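PDB 1BKP: thymidylate synthase 1 from Bacillus subtilis, which catalyses the reductive methylation of dUMP to dTMP with 5,10-methylenetetrahydrofolate as methyl donor and reductant, a source of dTMP for DNA synthesis. Local coordinates for residues F49-V54 with L198-A203; L175-R180 with G211-N216. All coordinates share one frame; numbering follows the deposited sequence.

Overall arrangement
The two contacts are neighbours, their centres about 11 Å apart. Interaction 2 pairs strand 172-183 with strand 209-223, and helix 188-206, which links these strands along the chain, carries the second segment of interaction 1. The loop 49-54 follows strand 39-49, the antiparallel neighbour of 209-223, and probable hydrogen bonds join the two contacts: Phe49 O to Tyr213 N at 2.7 Å and Asn51 ND2 to Gly211 O at 2.8 Å. Interaction 1 lies away from the active site. Interaction 2 reaches it: the Ala179 side chain is about 5 Å from that of the catalytic Cys160, and Arg180 is predicted to bind the dUMP of the other subunit, a ligand shared across the dimer.

Interaction 1: F49-V54 with L198-A203; sequences FDNSEV and LQRMIA
Asn51 ND2 is held by two acceptors: Gln199 OE1 of the helix at 2.9 Å and the backbone oxygen of Gly211 on strand 209-223. The Gln199 oxygen lies in the Asn51 amide plane, but ND2 sits above the carbonyl plane of Gln199, and the two amides are turned 59° apart. Gln199 reaches the loop because its CG is anti to the backbone N (chi1 -169°) and the chain beyond is extended; its NE2 donates to the backbone oxygens of Leu173 and Glu212. On the other branch, Asn51 OD1 accepts from Asn196 ND2 and receives a weak, bent bond from Arg200 NH2 at 3.0 Å. Asn196, one helical turn before Arg200, also accepts from Arg200 NE and ties the guanidinium to its own helix. Over one face of that guanidinium, Val54 CG2 sits 4.0 Å from Arg200 CZ, above the centre of the plane, while Leu244 and Ile246 of strand 243-246 also touch the arginine. Water 1 lies at the edge of the group, in its plane, accepting from Arg200 NH2 at 3.0 Å and donating to Asn51 O at 2.9 Å. A leucine in place of Asn51 would probably leave Gln199 OE1 and Gly211 O without this donor and Asn196 ND2 without this acceptor, weakening the hold of the loop on the helix. Within the loop, Asp50 OD1 accepts from Ser52 N at 3.0 Å and Ser52 OG at 2.7 Å; the backbone bond makes an Asx turn around Asn51, which lies in the left-handed backbone region (phi 71°). Polar side chains thus fasten the loop leaving strand 39-49 to helix 188-206, the helix of a beta-alpha-beta crossover in the thymidylate synthase fold.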
loop_
_atom_site.group_PDB
_atom_site.type_symbol
_atom_site.label_atom_id
_atom_site.label_comp_id
_atom_site.label_asym_id
_atom_site.label_seq_id
_atom_site.Cartn_x
_atom_site.Cartn_y
_atom_site.Cartn_z
ATOM N N PHE A 49 0.854 -15.797 -3.838
ATOM C CA PHE A 49 1.513 -17.055 -4.189
ATOM C C PHE A 49 2.116 -17.636 -2.908
ATOM O O PHE A 49 2.660 -16.906 -2.033
ATOM C CB PHE A 49 2.622 -16.762 -5.199
ATOM C CG PHE A 49 2.133 -16.040 -6.390
ATOM C CD1 PHE A 49 1.608 -16.750 -7.479
ATOM C CD2 PHE A 49 2.232 -14.685 -6.467
ATOM C CE1 PHE A 49 1.239 -16.067 -8.576
ATOM C CE2 PHE A 49 1.849 -14.027 -7.594
ATOM C CZ PHE A 49 1.372 -14.694 -8.624
ATOM N N ASP A 50 2.148 -18.952 -2.873
ATOM C CA ASP A 50 2.645 -19.605 -1.676
ATOM C C ASP A 50 4.132 -19.973 -1.821
ATOM O O ASP A 50 4.781 -20.546 -0.929
ATOM C CB ASP A 50 1.758 -20.819 -1.368
ATOM C CG ASP A 50 1.802 -21.891 -2.444
ATOM O OD1 ASP A 50 2.495 -21.763 -3.454
ATOM O OD2 ASP A 50 1.138 -22.914 -2.244
ATOM N N ASN A 51 4.702 -19.587 -2.951
ATOM C CA ASN A 51 6.091 -19.857 -3.240
ATOM C C ASN A 51 6.466 -21.312 -3.533
ATOM O O ASN A 51 7.667 -21.684 -3.526
ATOM C CB ASN A 51 7.033 -19.201 -2.186
ATOM C CG ASN A 51 7.475 -17.796 -2.631
ATOM O OD1 ASN A 51 7.849 -17.624 -3.789
ATOM N ND2 ASN A 51 7.375 -16.777 -1.718
ATOM N N SER A 52 5.467 -22.123 -3.858
ATOM C CA SER A 52 5.748 -23.527 -4.190
ATOM C C SER A 52 6.294 -23.532 -5.611
ATOM O O SER A 52 6.922 -24.463 -6.037
ATOM C CB SER A 52 4.512 -24.372 -4.050
ATOM O OG SER A 52 3.445 -23.834 -4.817
ATOM N N GLU A 53 6.055 -22.461 -6.359
ATOM C CA GLU A 53 6.641 -22.328 -7.703
ATOM C C GLU A 53 6.980 -20.848 -7.947
ATOM O O GLU A 53 6.477 -19.951 -7.239
ATOM C CB GLU A 53 5.675 -22.851 -8.792
ATOM C CG GLU A 53 4.399 -22.303 -8.777
ATOM C CD GLU A 53 3.444 -22.960 -9.837
ATOM O OE1 GLU A 53 3.178 -24.141 -9.756
ATOM O OE2 GLU A 53 2.915 -22.257 -10.705
ATOM N N VAL A 54 7.849 -20.608 -8.927
ATOM C CA VAL A 54 8.290 -19.267 -9.301
ATOM C C VAL A 54 7.127 -18.586 -10.039
ATOM O O VAL A 54 6.545 -19.197 -10.885
ATOM C CB VAL A 54 9.502 -19.405 -10.245
ATOM C CG1 VAL A 54 9.805 -18.102 -10.919
ATOM C CG2 VAL A 54 10.722 -19.750 -9.364
ATOM N N LEU A 198 13.595 -10.864 -5.367
ATOM C CA LEU A 198 14.110 -10.116 -4.245
ATOM C C LEU A 198 13.737 -10.884 -2.925
ATOM O O LEU A 198 14.541 -10.914 -2.001
ATOM C CB LEU A 198 13.471 -8.727 -4.178
ATOM C CG LEU A 198 13.975 -7.833 -3.040
ATOM C CD1 LEU A 198 15.495 -7.442 -3.271
ATOM C CD2 LEU A 198 13.034 -6.561 -3.016
ATOM N N GLN A 199 12.530 -11.458 -2.853
ATOM C CA GLN A 199 12.132 -12.202 -1.674
ATOM C C GLN A 199 13.124 -13.335 -1.421
ATOM O O GLN A 199 13.530 -13.575 -0.232
ATOM C CB GLN A 199 10.760 -12.818 -1.834
ATOM C CG GLN A 199 10.230 -13.363 -0.525
ATOM C CD GLN A 199 8.834 -13.916 -0.677
ATOM O OE1 GLN A 199 8.372 -14.059 -1.790
ATOM N NE2 GLN A 199 8.166 -14.276 0.441
ATOM N N ARG A 200 13.359 -14.141 -2.472
ATOM C CA ARG A 200 14.305 -15.265 -2.393
ATOM C C ARG A 200 15.702 -14.817 -2.015
ATOM O O ARG A 200 16.356 -15.482 -1.172
ATOM C CB ARG A 200 14.308 -16.055 -3.713
ATOM C CG ARG A 200 12.860 -16.693 -3.967
ATOM C CD ARG A 200 12.727 -17.375 -5.333
ATOM N NE ARG A 200 11.341 -17.806 -5.454
ATOM C CZ ARG A 200 10.947 -19.067 -5.412
ATOM N NH1 ARG A 200 11.840 -20.078 -5.369
ATOM N NH2 ARG A 200 9.672 -19.312 -5.497
ATOM N N MET A 201 16.191 -13.698 -2.554
ATOM C CA MET A 201 17.541 -13.221 -2.181
ATOM C C MET A 201 17.658 -12.899 -0.695
ATOM O O MET A 201 18.616 -13.319 -0.006
ATOM C CB MET A 201 17.869 -11.936 -2.912
ATOM C CG MET A 201 18.178 -12.247 -4.447
ATOM S SD MET A 201 18.204 -10.661 -5.350
ATOM C CE MET A 201 19.732 -9.883 -4.841
ATOM N N ILE A 202 16.648 -12.161 -0.213
ATOM C CA ILE A 202 16.670 -11.636 1.160
ATOM C C ILE A 202 16.437 -12.760 2.152
ATOM O O ILE A 202 17.088 -12.820 3.163
ATOM C CB ILE A 202 15.739 -10.306 1.419
ATOM C CG1 ILE A 202 16.408 -9.054 0.765
ATOM C CG2 ILE A 202 15.585 -10.102 3.012
ATOM C CD1 ILE A 202 15.567 -7.829 0.709
ATOM N N ALA A 203 15.558 -13.680 1.838
ATOM C CA ALA A 203 15.322 -14.790 2.745
ATOM C C ALA A 203 16.636 -15.639 2.899
ATOM O O ALA A 203 16.974 -16.096 4.028
ATOM C CB ALA A 203 14.211 -15.664 2.161
HETATM O O HOH W 1 9.679 -22.339 -5.523
#

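Interaction 2: L175-R180 with G211-N216; sequences LEVRAR and GEYIFN
Asn216 crosses from its strand to Glu176 and Val177. Its CB lies 3.5 Å from Val177 O and 3.9 Å from Arg178 CG, and CG, set beside the backbone N (chi1 -69°), turns the amide back toward Glu176. ND2 donates to Glu176 OE2 at 2.9 Å, on the anti side of the carboxylate, and makes a weak second bond to Val177 O, which already accepts from Asn216 N. OD1 takes a bond from Gln46 NE2. Ser44 of the second subunit also donates to Glu176 OE2, and Arg178 of that subunit forms a salt bridge with OE1, so this face of the sheet meets the dimer partner. The strands are parallel, 14° apart, the two strands of a beta-alpha-beta unit whose connection is helix 188-206; backbone bonds run from Leu175 N to Glu212 O through to Ala179 N, which meets Asn216 O at 2.9 Å. On the opposite face, beneath the helix, Leu175 CD2 lies alongside Tyr213 CE1 at 3.9 Å, Val177 CG2 meets the same ring, and Val177 CG1 approaches Phe215 CE2 at 4.0 Å. Tyr213 OH bonds to Val192 O on the helix.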
loop_
_atom_site.group_PDB
_atom_site.type_symbol
_atom_site.label_atom_id
_atom_site.label_comp_id
_atom_site.label_asym_id
_atom_site.label_seq_id
_atom_site.Cartn_x
_atom_site.Cartn_y
_atom_site.Cartn_z
ATOM N N LEU A 175 6.335 -11.499 1.913
ATOM C CA LEU A 175 6.638 -10.231 1.290
ATOM C C LEU A 175 5.345 -9.730 0.691
ATOM O O LEU A 175 4.640 -10.506 0.016
ATOM C CB LEU A 175 7.679 -10.370 0.125
ATOM C CG LEU A 175 7.804 -9.149 -0.827
ATOM C CD1 LEU A 175 8.227 -7.913 0.038
ATOM C CD2 LEU A 175 8.855 -9.415 -1.922
ATOM N N GLU A 176 5.017 -8.449 0.954
ATOM C CA GLU A 176 3.832 -7.854 0.326
ATOM C C GLU A 176 4.343 -6.618 -0.435
ATOM O O GLU A 176 5.002 -5.758 0.131
ATOM C CB GLU A 176 2.790 -7.452 1.398
ATOM C CG GLU A 176 1.541 -6.898 0.771
ATOM C CD GLU A 176 0.300 -6.930 1.665
ATOM O OE1 GLU A 176 0.460 -6.986 2.896
ATOM O OE2 GLU A 176 -0.819 -6.885 1.127
ATOM N N VAL A 177 3.960 -6.457 -1.694
ATOM C CA VAL A 177 4.451 -5.343 -2.491
ATOM C C VAL A 177 3.249 -4.565 -3.053
ATOM O O VAL A 177 2.206 -5.146 -3.263
ATOM C CB VAL A 177 5.243 -6.010 -3.709
ATOM C CG1 VAL A 177 5.670 -5.078 -4.728
ATOM C CG2 VAL A 177 6.456 -6.776 -3.180
ATOM N N ARG A 178 3.414 -3.289 -3.368
ATOM C CA ARG A 178 2.308 -2.569 -4.026
ATOM C C ARG A 178 2.790 -1.725 -5.166
ATOM O O ARG A 178 3.781 -0.978 -5.004
ATOM C CB ARG A 178 1.514 -1.636 -3.091
ATOM C CG ARG A 178 0.176 -1.102 -3.772
ATOM C CD ARG A 178 -0.717 -0.463 -2.725
ATOM N NE ARG A 178 -1.945 -0.043 -3.376
ATOM C CZ ARG A 178 -2.142 1.105 -3.990
ATOM N NH1 ARG A 178 -1.292 2.113 -3.825
ATOM N NH2 ARG A 178 -3.298 1.316 -4.590
ATOM N N ALA A 179 2.079 -1.802 -6.269
ATOM C CA ALA A 179 2.285 -0.917 -7.405
ATOM C C ALA A 179 1.053 0.028 -7.412
ATOM O O ALA A 179 -0.104 -0.423 -7.391
ATOM C CB ALA A 179 2.267 -1.685 -8.717
ATOM N N ARG A 180 1.323 1.318 -7.609
ATOM C CA ARG A 180 0.239 2.292 -7.694
ATOM C C ARG A 180 -0.510 2.152 -8.978
ATOM O O ARG A 180 -1.697 2.436 -9.098
ATOM C CB ARG A 180 0.867 3.726 -7.642
ATOM C CG ARG A 180 1.947 4.015 -8.619
ATOM C CD ARG A 180 2.140 5.498 -8.709
ATOM N NE ARG A 180 3.190 5.812 -9.678
ATOM C CZ ARG A 180 2.988 6.208 -10.910
ATOM N NH1 ARG A 180 1.753 6.240 -11.399
ATOM N NH2 ARG A 180 4.022 6.493 -11.681
ATOM N N GLY A 211 7.957 -17.444 2.804
ATOM C CA GLY A 211 6.566 -17.409 3.148
ATOM C C GLY A 211 5.791 -17.051 1.903
ATOM O O GLY A 211 6.173 -17.374 0.762
ATOM N N GLU A 212 4.648 -16.426 2.128
ATOM C CA GLU A 212 3.748 -16.047 1.012
ATOM C C GLU A 212 4.291 -14.853 0.243
ATOM O O GLU A 212 5.100 -14.100 0.813
ATOM C CB GLU A 212 2.391 -15.680 1.665
ATOM C CG GLU A 212 1.323 -15.545 0.675
ATOM C CD GLU A 212 -0.035 -15.763 1.277
ATOM O OE1 GLU A 212 -0.172 -15.672 2.521
ATOM O OE2 GLU A 212 -0.971 -16.009 0.485
ATOM N N TYR A 213 3.867 -14.646 -1.035
ATOM C CA TYR A 213 4.350 -13.463 -1.792
ATOM C C TYR A 213 3.034 -12.842 -2.339
ATOM O O TYR A 213 2.246 -13.562 -2.947
ATOM C CB TYR A 213 5.218 -13.931 -2.945
ATOM C CG TYR A 213 5.489 -12.835 -3.958
ATOM C CD1 TYR A 213 6.066 -11.618 -3.605
ATOM C CD2 TYR A 213 5.196 -13.046 -5.289
ATOM C CE1 TYR A 213 6.354 -10.651 -4.603
ATOM C CE2 TYR A 213 5.496 -12.098 -6.276
ATOM C CZ TYR A 213 6.096 -10.902 -5.906
ATOM O OH TYR A 213 6.516 -9.998 -6.918
ATOM N N ILE A 214 2.760 -11.589 -1.998
ATOM C CA ILE A 214 1.531 -10.890 -2.350
ATOM C C ILE A 214 1.911 -9.649 -3.184
ATOM O O ILE A 214 2.712 -8.845 -2.753
ATOM C CB ILE A 214 0.862 -10.488 -1.034
ATOM C CG1 ILE A 214 0.603 -11.753 -0.215
ATOM C CG2 ILE A 214 -0.409 -9.762 -1.302
ATOM C CD1 ILE A 214 0.924 -11.591 1.230
ATOM N N PHE A 215 1.153 -9.393 -4.253
ATOM C CA PHE A 215 1.472 -8.296 -5.182
ATOM C C PHE A 215 0.157 -7.568 -5.408
ATOM O O PHE A 215 -0.831 -8.139 -5.879
ATOM C CB PHE A 215 1.989 -8.870 -6.484
ATOM C CG PHE A 215 2.613 -7.795 -7.431
ATOM C CD1 PHE A 215 1.797 -6.948 -8.188
ATOM C CD2 PHE A 215 3.993 -7.616 -7.468
ATOM C CE1 PHE A 215 2.339 -5.875 -8.990
ATOM C CE2 PHE A 215 4.617 -6.550 -8.270
ATOM C CZ PHE A 215 3.802 -5.682 -9.027
ATOM N N ASN A 216 0.122 -6.356 -4.935
ATOM C CA ASN A 216 -1.100 -5.519 -5.011
ATOM C C ASN A 216 -0.965 -4.497 -6.083
ATOM O O ASN A 216 0.087 -3.863 -6.158
ATOM C CB ASN A 216 -1.229 -4.730 -3.710
ATOM C CG ASN A 216 -1.569 -5.637 -2.513
ATOM O OD1 ASN A 216 -2.558 -6.378 -2.573
ATOM N ND2 ASN A 216 -0.658 -5.748 -1.555
#